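Local structure of uncharacterized protein with ferredoxin-like fold (Deinococcus radiodurans, 3E8O) at residues Ala46-Val58 with Leu69-His83. The protein is of uncharacterised function but belongs to the antibiotic biosynthesis monooxygenase family and probably acts as an oxidoreductase. Residues are numbered along the deposited sequence; the frame is centred on the assembly and turned at random. Where two conformers were deposited one is given.
Sequences ATRQEDGCLLYLV and LITEHWDNLGAMHTH
A classic beta bulge interrupts the antiparallel pairing of 53-58 with 69-74: Leu-54 N and Leu-55 N both donate to His-73 O, at 2.8 and 3.2 Å, which shifts the register by one residue. Leu-55, its CG anti to the backbone N (chi1 -173°), sets CD2 over the centre of the His-73 ring, a CH-pi contact 3.7 Å from the centroid. On the other face of the sheet, Cys-53 SG lies above the six-membered ring of Trp-74, offset toward its rim, while Met-80 CA covers the opposite side. The rotation of the indole is fixed by Trp-74 NE1, which donates to Glu-72 OE1 (2.8 Å), the acceptor lying in the ring plane. From the turn, Glu-50 crosses His-83 at about a right angle and accepts from it on the syn side of the carboxylate, His-83 ND1 to Glu-50 OE1 2.6 Å, a bond that holds the imidazole with NE2 toward an unidentified ligand. His-83 NE2 and Tyr-56 OH both hydrogen-bond this molecule, probably from the crystallisation liquor, which may mark a pocket. Helix 33-47 packs on Tyr-56 and Val-58, strand 20-27 pairs with the far edge of strand 67-74, and His-23 of the second subunit meets the His-73 ring edge-to-face, placing this hairpin of the ferredoxin-like fold at the dimer interface.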
ATOM      1  N   ALA A  46       9.732  -4.545  13.360  1.00 15.20           N
ATOM      2  CA  ALA A  46      10.898  -5.436  13.318  1.00 16.00           C
ATOM      3  C   ALA A  46      11.509  -5.431  11.919  1.00 15.49           C
ATOM      4  O   ALA A  46      12.724  -5.326  11.753  1.00 16.78           O
ATOM      5  CB  ALA A  46      10.497  -6.838  13.656  1.00 16.48           C
ATOM      6  N   THR A  47      10.663  -5.490  10.897  1.00 15.00           N
ATOM      7  CA  THR A  47      11.160  -5.706   9.527  1.00 14.81           C
ATOM      8  C   THR A  47      11.903  -4.516   9.004  1.00 15.43           C
ATOM      9  O   THR A  47      12.873  -4.616   8.251  1.00 17.00           O
ATOM     10  CB  THR A  47      10.026  -6.093   8.553  1.00 13.91           C
ATOM     11  OG1 THR A  47       9.372  -7.255   9.043  1.00 17.08           O
ATOM     12  CG2 THR A  47      10.574  -6.418   7.177  1.00 16.58           C
ATOM     13  N   ARG A  48      11.456  -3.355   9.406  1.00 17.69           N
ATOM     14  CA  ARG A  48      12.095  -2.123   8.971  1.00 17.54           C
ATOM     15  C   ARG A  48      13.544  -2.050   9.359  1.00 19.15           C
ATOM     16  O   ARG A  48      14.268  -1.261   8.816  1.00 19.83           O
ATOM     17  CB  ARG A  48      11.434  -0.891   9.582  1.00 19.34           C
ATOM     18  CG  ARG A  48      10.182  -0.536   8.938  1.00 23.27           C
ATOM     19  CD  ARG A  48       9.469   0.511   9.769  1.00 23.78           C
ATOM     20  NE  ARG A  48       8.133   0.608   9.230  1.00 24.91           N
ATOM     21  CZ  ARG A  48       7.030   0.841   9.922  1.00 24.49           C
ATOM     22  NH1 ARG A  48       7.061   0.924  11.280  1.00 27.20           N
ATOM     23  NH2 ARG A  48       5.887   0.923   9.233  1.00 17.54           N
ATOM     24  N   GLN A  49      13.925  -2.822  10.361  1.00 17.49           N
ATOM     25  CA  GLN A  49      15.304  -2.822  10.839  1.00 18.02           C
ATOM     26  C   GLN A  49      16.257  -3.714  10.039  1.00 16.60           C
ATOM     27  O   GLN A  49      17.455  -3.712  10.245  1.00 18.20           O
ATOM     28  CB  GLN A  49      15.344  -3.306  12.294  1.00 16.96           C
ATOM     29  CG  GLN A  49      14.510  -2.455  13.223  1.00 19.03           C
ATOM     30  CD  GLN A  49      14.537  -2.966  14.606  1.00 25.42           C
ATOM     31  OE1 GLN A  49      15.606  -3.043  15.193  1.00 27.70           O
ATOM     32  NE2 GLN A  49      13.373  -3.315  15.165  1.00 28.56           N
ATOM     33  N   GLU A  50      15.696  -4.474   9.131  1.00 14.89           N
ATOM     34  CA  GLU A  50      16.446  -5.470   8.392  1.00 14.06           C
ATOM     35  C   GLU A  50      17.240  -4.966   7.221  1.00 13.33           C
ATOM     36  O   GLU A  50      16.885  -3.994   6.547  1.00 13.45           O
ATOM     37  CB  GLU A  50      15.515  -6.617   7.942  1.00 13.01           C
ATOM     38  CG  GLU A  50      14.916  -7.390   9.101  1.00 14.83           C
ATOM     39  CD  GLU A  50      13.813  -8.363   8.707  1.00 14.99           C
ATOM     40  OE1 GLU A  50      13.752  -8.775   7.521  1.00 14.86           O
ATOM     41  OE2 GLU A  50      12.987  -8.712   9.614  1.00 18.93           O
ATOM     42  N   ASP A  51      18.333  -5.671   6.974  1.00 13.20           N
ATOM     43  CA  ASP A  51      19.157  -5.394   5.825  1.00 12.40           C
ATOM     44  C   ASP A  51      18.291  -5.361   4.551  1.00 11.28           C
ATOM     45  O   ASP A  51      17.502  -6.276   4.282  1.00 12.24           O
ATOM     46  CB  ASP A  51      20.247  -6.490   5.653  1.00 13.72           C
ATOM     47  CG  ASP A  51      21.280  -6.507   6.775  1.00 21.44           C
ATOM     48  OD1 ASP A  51      21.420  -5.465   7.498  1.00 21.74           O
ATOM     49  OD2 ASP A  51      21.975  -7.566   6.906  1.00 22.46           O
ATOM     50  N   GLY A  52      18.482  -4.312   3.784  1.00 10.00           N
ATOM     51  CA  GLY A  52      17.821  -4.186   2.505  1.00  9.74           C
ATOM     52  C   GLY A  52      16.387  -3.737   2.527  1.00 10.42           C
ATOM     53  O   GLY A  52      15.810  -3.585   1.471  1.00 11.00           O
ATOM     54  N   CYS A  53      15.797  -3.545   3.720  1.00 10.74           N
ATOM     55  CA  CYS A  53      14.406  -3.110   3.819  1.00 11.19           C
ATOM     56  C   CYS A  53      14.337  -1.613   3.654  1.00 11.41           C
ATOM     57  O   CYS A  53      14.772  -0.855   4.542  1.00 13.84           O
ATOM     58  CB  CYS A  53      13.745  -3.548   5.123  1.00 12.41           C
ATOM     59  SG  CYS A  53      12.017  -3.126   5.116  1.00 14.45           S
ATOM     60  N   LEU A  54      13.771  -1.188   2.526  1.00 10.96           N
ATOM     61  CA  LEU A  54      13.669   0.247   2.232  1.00 11.38           C
ATOM     62  C   LEU A  54      12.322   0.831   2.647  1.00 11.76           C
ATOM     63  O   LEU A  54      12.203   2.008   2.908  1.00 15.05           O
ATOM     64  CB  LEU A  54      13.921   0.501   0.769  1.00 11.01           C
ATOM     65  CG  LEU A  54      15.264   0.019   0.207  1.00 12.91           C
ATOM     66  CD1 LEU A  54      15.349   0.118  -1.297  1.00 13.90           C
ATOM     67  CD2 LEU A  54      16.421   0.761   0.919  1.00 15.59           C
ATOM     68  N   LEU A  55      11.324  -0.022   2.733  1.00 10.23           N
ATOM     69  CA  LEU A  55       9.972   0.397   3.123  1.00  9.92           C
ATOM     70  C   LEU A  55       9.196  -0.827   3.583  1.00  9.54           C
ATOM     71  O   LEU A  55       9.261  -1.879   2.963  1.00  9.83           O
ATOM     72  CB  LEU A  55       9.211   0.990   1.943  1.00 11.66           C
ATOM     73  CG  LEU A  55       7.851   1.625   2.268  1.00 12.30           C
ATOM     74  CD1 LEU A  55       7.997   2.898   3.098  1.00 15.64           C
ATOM     75  CD2 LEU A  55       7.103   1.894   0.966  1.00 16.26           C
ATOM     76  N   TYR A  56       8.462  -0.679   4.660  1.00  9.31           N
ATOM     77  CA  TYR A  56       7.532  -1.732   5.133  1.00  9.68           C
ATOM     78  C   TYR A  56       6.396  -1.042   5.861  1.00 10.41           C
ATOM     79  O   TYR A  56       6.558  -0.520   6.948  1.00 11.90           O
ATOM     80  CB  TYR A  56       8.239  -2.734   6.041  1.00  9.72           C
ATOM     81  CG  TYR A  56       7.486  -4.031   6.212  1.00 10.16           C
ATOM     82  CD1 TYR A  56       6.419  -4.128   7.051  1.00 12.44           C
ATOM     83  CD2 TYR A  56       7.919  -5.193   5.602  1.00 11.06           C
ATOM     84  CE1 TYR A  56       5.736  -5.316   7.214  1.00 12.48           C
ATOM     85  CE2 TYR A  56       7.269  -6.376   5.776  1.00 11.98           C
ATOM     86  CZ  TYR A  56       6.176  -6.451   6.594  1.00 10.33           C
ATOM     87  OH  TYR A  56       5.457  -7.601   6.819  1.00 13.86           O
ATOM     88  N   LEU A  57       5.257  -1.001   5.203  1.00  9.09           N
ATOM     89  CA  LEU A  57       4.052  -0.376   5.721  1.00  9.48           C
ATOM     90  C   LEU A  57       2.910  -1.385   5.814  1.00  8.63           C
ATOM     91  O   LEU A  57       2.697  -2.221   4.936  1.00 10.36           O
ATOM     92  CB  LEU A  57       3.576   0.746   4.784  1.00 10.81           C
ATOM     93  CG  LEU A  57       4.509   1.897   4.524  1.00 12.63           C
ATOM     94  CD1 LEU A  57       3.947   2.808   3.410  1.00 11.22           C
ATOM     95  CD2 LEU A  57       4.783   2.665   5.787  1.00 14.92           C
ATOM     96  N   VAL A  58       2.189  -1.285   6.921  1.00  8.44           N
ATOM     97  CA  VAL A  58       1.012  -2.081   7.145  1.00  9.46           C
ATOM     98  C   VAL A  58      -0.159  -1.115   7.298  1.00  9.38           C
ATOM     99  O   VAL A  58      -0.062  -0.114   8.021  1.00  9.31           O
ATOM    100  CB  VAL A  58       1.147  -3.018   8.339  1.00  9.45           C
ATOM    101  CG1 VAL A  58       2.197  -4.108   8.053  1.00  9.68           C
ATOM    102  CG2 VAL A  58       1.490  -2.299   9.731  1.00 10.89           C
ATOM    103  N   LEU A  69      -3.346  -4.288   4.072  1.00  8.64           N
ATOM    104  CA  LEU A  69      -2.331  -4.260   3.037  0.50 10.17           C
ATOM    105  C   LEU A  69      -0.944  -4.242   3.678  1.00  9.10           C
ATOM    106  O   LEU A  69      -0.725  -3.567   4.689  1.00 10.33           O
ATOM    107  CB  LEU A  69      -2.526  -3.003   2.149  0.50 10.23           C
ATOM    108  CG  LEU A  69      -1.665  -2.723   0.909  0.50 11.52           C
ATOM    109  CD1 LEU A  69      -1.845  -3.788  -0.182  0.50 12.08           C
ATOM    110  CD2 LEU A  69      -1.985  -1.314   0.327  0.50 13.69           C
ATOM    111  N   ILE A  70      -0.025  -4.955   3.052  1.00  9.25           N
ATOM    112  CA  ILE A  70       1.370  -4.986   3.423  1.00  9.76           C
ATOM    113  C   ILE A  70       2.138  -4.510   2.188  1.00  9.57           C
ATOM    114  O   ILE A  70       2.124  -5.159   1.129  1.00 10.94           O
ATOM    115  CB  ILE A  70       1.889  -6.361   3.872  1.00  9.46           C
ATOM    116  CG1 ILE A  70       1.020  -7.020   4.952  1.00 10.57           C
ATOM    117  CG2 ILE A  70       3.320  -6.238   4.334  1.00 10.70           C
ATOM    118  CD1 ILE A  70       1.454  -8.404   5.359  1.00 11.96           C
ATOM    119  N   THR A  71       2.817  -3.376   2.322  1.00  9.44           N
ATOM    120  CA  THR A  71       3.561  -2.716   1.250  1.00  8.81           C
ATOM    121  C   THR A  71       5.035  -2.731   1.595  1.00  8.50           C
ATOM    122  O   THR A  71       5.433  -2.242   2.641  1.00 10.15           O
ATOM    123  CB  THR A  71       3.059  -1.288   1.080  1.00 10.75           C
ATOM    124  OG1 THR A  71       1.654  -1.318   0.844  1.00 12.28           O
ATOM    125  CG2 THR A  71       3.792  -0.524  -0.034  1.00 12.97           C
ATOM    126  N   GLU A  72       5.839  -3.330   0.716  1.00  8.88           N
ATOM    127  CA  GLU A  72       7.270  -3.444   1.016  1.00  8.98           C
ATOM    128  C   GLU A  72       8.120  -3.077  -0.179  1.00  8.49           C
ATOM    129  O   GLU A  72       7.787  -3.415  -1.291  1.00  9.60           O
ATOM    130  CB  GLU A  72       7.657  -4.903   1.417  1.00  9.32           C
ATOM    131  CG  GLU A  72       6.664  -5.625   2.290  1.00 10.34           C
ATOM    132  CD  GLU A  72       6.936  -7.081   2.550  1.00  9.93           C
ATOM    133  OE1 GLU A  72       8.126  -7.478   2.579  1.00 11.03           O
ATOM    134  OE2 GLU A  72       5.945  -7.835   2.790  1.00 11.93           O
ATOM    135  N   HIS A  73       9.239  -2.419   0.102  1.00  9.27           N
ATOM    136  CA  HIS A  73      10.275  -2.162  -0.902  1.00 10.00           C
ATOM    137  C   HIS A  73      11.578  -2.728  -0.378  1.00  9.47           C
ATOM    138  O   HIS A  73      11.971  -2.450   0.742  1.00 11.22           O
ATOM    139  CB  HIS A  73      10.480  -0.668  -1.193  1.00 10.12           C
ATOM    140  CG  HIS A  73       9.300   0.008  -1.781  1.00 11.18           C
ATOM    141  ND1 HIS A  73       9.303   1.364  -2.018  1.00 12.51           N
ATOM    142  CD2 HIS A  73       8.077  -0.451  -2.154  1.00 10.52           C
ATOM    143  CE1 HIS A  73       8.137   1.701  -2.548  1.00 12.51           C
ATOM    144  NE2 HIS A  73       7.373   0.625  -2.630  1.00 12.65           N
ATOM    145  N   TRP A  74      12.197  -3.584  -1.177  1.00  9.00           N
ATOM    146  CA  TRP A  74      13.473  -4.263  -0.858  1.00 10.03           C
ATOM    147  C   TRP A  74      14.525  -3.861  -1.851  1.00 11.04           C
ATOM    148  O   TRP A  74      14.272  -3.727  -3.045  1.00 10.20           O
ATOM    149  CB  TRP A  74      13.276  -5.795  -0.890  1.00 11.72           C
ATOM    150  CG  TRP A  74      12.413  -6.278   0.250  1.00 10.74           C
ATOM    151  CD1 TRP A  74      11.063  -6.487   0.222  1.00 10.86           C
ATOM    152  CD2 TRP A  74      12.832  -6.523   1.593  1.00 10.78           C
ATOM    153  NE1 TRP A  74      10.611  -6.813   1.478  1.00 10.99           N
ATOM    154  CE2 TRP A  74      11.680  -6.862   2.337  1.00 11.12           C
ATOM    155  CE3 TRP A  74      14.068  -6.473   2.247  1.00 11.23           C
ATOM    156  CZ2 TRP A  74      11.722  -7.137   3.682  1.00 13.03           C
ATOM    157  CZ3 TRP A  74      14.096  -6.754   3.593  1.00 11.48           C
ATOM    158  CH2 TRP A  74      12.951  -7.072   4.287  1.00 13.16           C
ATOM    159  N   ASP A  75      15.755  -3.752  -1.377  1.00 10.92           N
ATOM    160  CA  ASP A  75      16.844  -3.302  -2.246  1.00 12.31           C
ATOM    161  C   ASP A  75      17.056  -4.234  -3.415  1.00 12.37           C
ATOM    162  O   ASP A  75      17.396  -3.828  -4.490  1.00 14.22           O
ATOM    163  CB  ASP A  75      18.136  -3.168  -1.457  1.00 15.48           C
ATOM    164  CG  ASP A  75      19.225  -2.627  -2.284  1.00 23.37           C
ATOM    165  OD1 ASP A  75      19.148  -1.431  -2.651  1.00 31.27           O
ATOM    166  OD2 ASP A  75      20.112  -3.432  -2.637  1.00 24.95           O
ATOM    167  N   ASN A  76      16.881  -5.533  -3.151  1.00 12.61           N
ATOM    168  CA  ASN A  76      17.053  -6.551  -4.182  1.00 12.63           C
ATOM    169  C   ASN A  76      16.347  -7.816  -3.754  1.00 12.10           C
ATOM    170  O   ASN A  76      15.922  -7.969  -2.606  1.00 12.16           O
ATOM    171  CB  ASN A  76      18.526  -6.791  -4.480  1.00 13.71           C
ATOM    172  CG  ASN A  76      19.307  -7.139  -3.243  1.00 15.69           C
ATOM    173  OD1 ASN A  76      19.164  -8.215  -2.710  1.00 21.38           O
ATOM    174  ND2 ASN A  76      20.074  -6.188  -2.722  1.00 24.42           N
ATOM    175  N   LEU A  77      16.180  -8.708  -4.717  1.00 14.32           N
ATOM    176  CA  LEU A  77      15.510  -9.980  -4.479  1.00 14.42           C
ATOM    177  C   LEU A  77      16.165 -10.819  -3.416  1.00 14.75           C
ATOM    178  O   LEU A  77      15.495 -11.451  -2.611  1.00 14.39           O
ATOM    179  CB  LEU A  77      15.379 -10.818  -5.743  1.00 16.61           C
ATOM    180  CG  LEU A  77      14.246 -10.472  -6.668  1.00 20.83           C
ATOM    181  CD1 LEU A  77      14.400 -11.236  -8.015  1.00 24.51           C
ATOM    182  CD2 LEU A  77      12.898 -10.789  -6.033  1.00 20.81           C
ATOM    183  N   GLY A  78      17.491 -10.767  -3.371  1.00 15.28           N
ATOM    184  CA  GLY A  78      18.224 -11.558  -2.396  1.00 14.52           C
ATOM    185  C   GLY A  78      17.892 -11.140  -0.960  1.00 14.56           C
ATOM    186  O   GLY A  78      17.689 -11.986  -0.073  1.00 14.75           O
ATOM    187  N   ALA A  79      17.789  -9.829  -0.732  1.00 13.79           N
ATOM    188  CA  ALA A  79      17.449  -9.311   0.592  1.00 13.49           C
ATOM    189  C   ALA A  79      16.045  -9.736   0.979  1.00 11.91           C
ATOM    190  O   ALA A  79      15.764 -10.040   2.153  1.00 13.07           O
ATOM    191  CB  ALA A  79      17.619  -7.808   0.680  1.00 14.18           C
HETATM  192  N   MSE A  80      15.137  -9.700   0.021  1.00 12.46           N
HETATM  193  CA  MSE A  80      13.767 -10.120   0.302  1.00 11.93           C
HETATM  194  C   MSE A  80      13.712 -11.586   0.676  1.00 12.02           C
HETATM  195  O   MSE A  80      13.054 -11.944   1.621  1.00 12.54           O
HETATM  196  CB  MSE A  80      12.879  -9.820  -0.884  1.00 12.12           C
HETATM  197  CG  MSE A  80      11.438 -10.106  -0.589  1.00 19.12           C
HETATM  198 SE   MSE A  80      10.297  -9.813  -2.107  0.75 27.60          SE
HETATM  199  CE  MSE A  80      10.946 -11.203  -3.021  1.00 21.59           C
ATOM    200  N   HIS A  81      14.444 -12.410  -0.051  1.00 12.85           N
ATOM    201  CA  HIS A  81      14.493 -13.844   0.205  1.00 13.96           C
ATOM    202  C   HIS A  81      15.046 -14.147   1.590  1.00 14.29           C
ATOM    203  O   HIS A  81      14.537 -15.004   2.326  1.00 14.72           O
ATOM    204  CB  HIS A  81      15.229 -14.590  -0.898  1.00 14.40           C
ATOM    205  CG  HIS A  81      14.355 -14.808  -2.085  1.00 21.21           C
ATOM    206  ND1 HIS A  81      14.736 -14.525  -3.377  1.00 28.14           N
ATOM    207  CD2 HIS A  81      13.053 -15.190  -2.149  1.00 26.12           C
ATOM    208  CE1 HIS A  81      13.736 -14.813  -4.198  1.00 25.88           C
ATOM    209  NE2 HIS A  81      12.695 -15.195  -3.478  1.00 29.82           N
ATOM    210  N   THR A  82      16.027 -13.356   1.981  1.00 14.19           N
ATOM    211  CA  THR A  82      16.612 -13.498   3.315  1.00 12.81           C
ATOM    212  C   THR A  82      15.565 -13.207   4.400  1.00 13.86           C
ATOM    213  O   THR A  82      15.387 -13.949   5.388  1.00 14.53           O
ATOM    214  CB  THR A  82      17.865 -12.598   3.458  1.00 13.49           C
ATOM    215  OG1 THR A  82      18.871 -13.135   2.599  1.00 16.20           O
ATOM    216  CG2 THR A  82      18.412 -12.578   4.908  1.00 16.73           C
ATOM    217  N   HIS A  83      14.811 -12.153   4.175  1.00 13.09           N
ATOM    218  CA  HIS A  83      13.722 -11.791   5.050  1.00 13.32           C
ATOM    219  C   HIS A  83      12.690 -12.929   5.176  1.00 13.20           C
ATOM    220  O   HIS A  83      12.238 -13.263   6.249  1.00 15.46           O
ATOM    221  CB  HIS A  83      13.005 -10.519   4.538  1.00 12.77           C
ATOM    222  CG  HIS A  83      11.705 -10.251   5.207  1.00 13.23           C
ATOM    223  ND1 HIS A  83      11.592  -9.794   6.499  1.00 15.26           N
ATOM    224  CD2 HIS A  83      10.441 -10.360   4.732  1.00 15.31           C
ATOM    225  CE1 HIS A  83      10.305  -9.635   6.785  1.00 16.34           C
ATOM    226  NE2 HIS A  83       9.590  -9.979   5.729  1.00 16.87           N
TER
HETATM  227  O   HOH W   1      17.186  -8.974   4.301  1.00 13.19           O
HETATM  228  O   HOH W   2       0.453  -1.003   3.328  1.00 10.45           O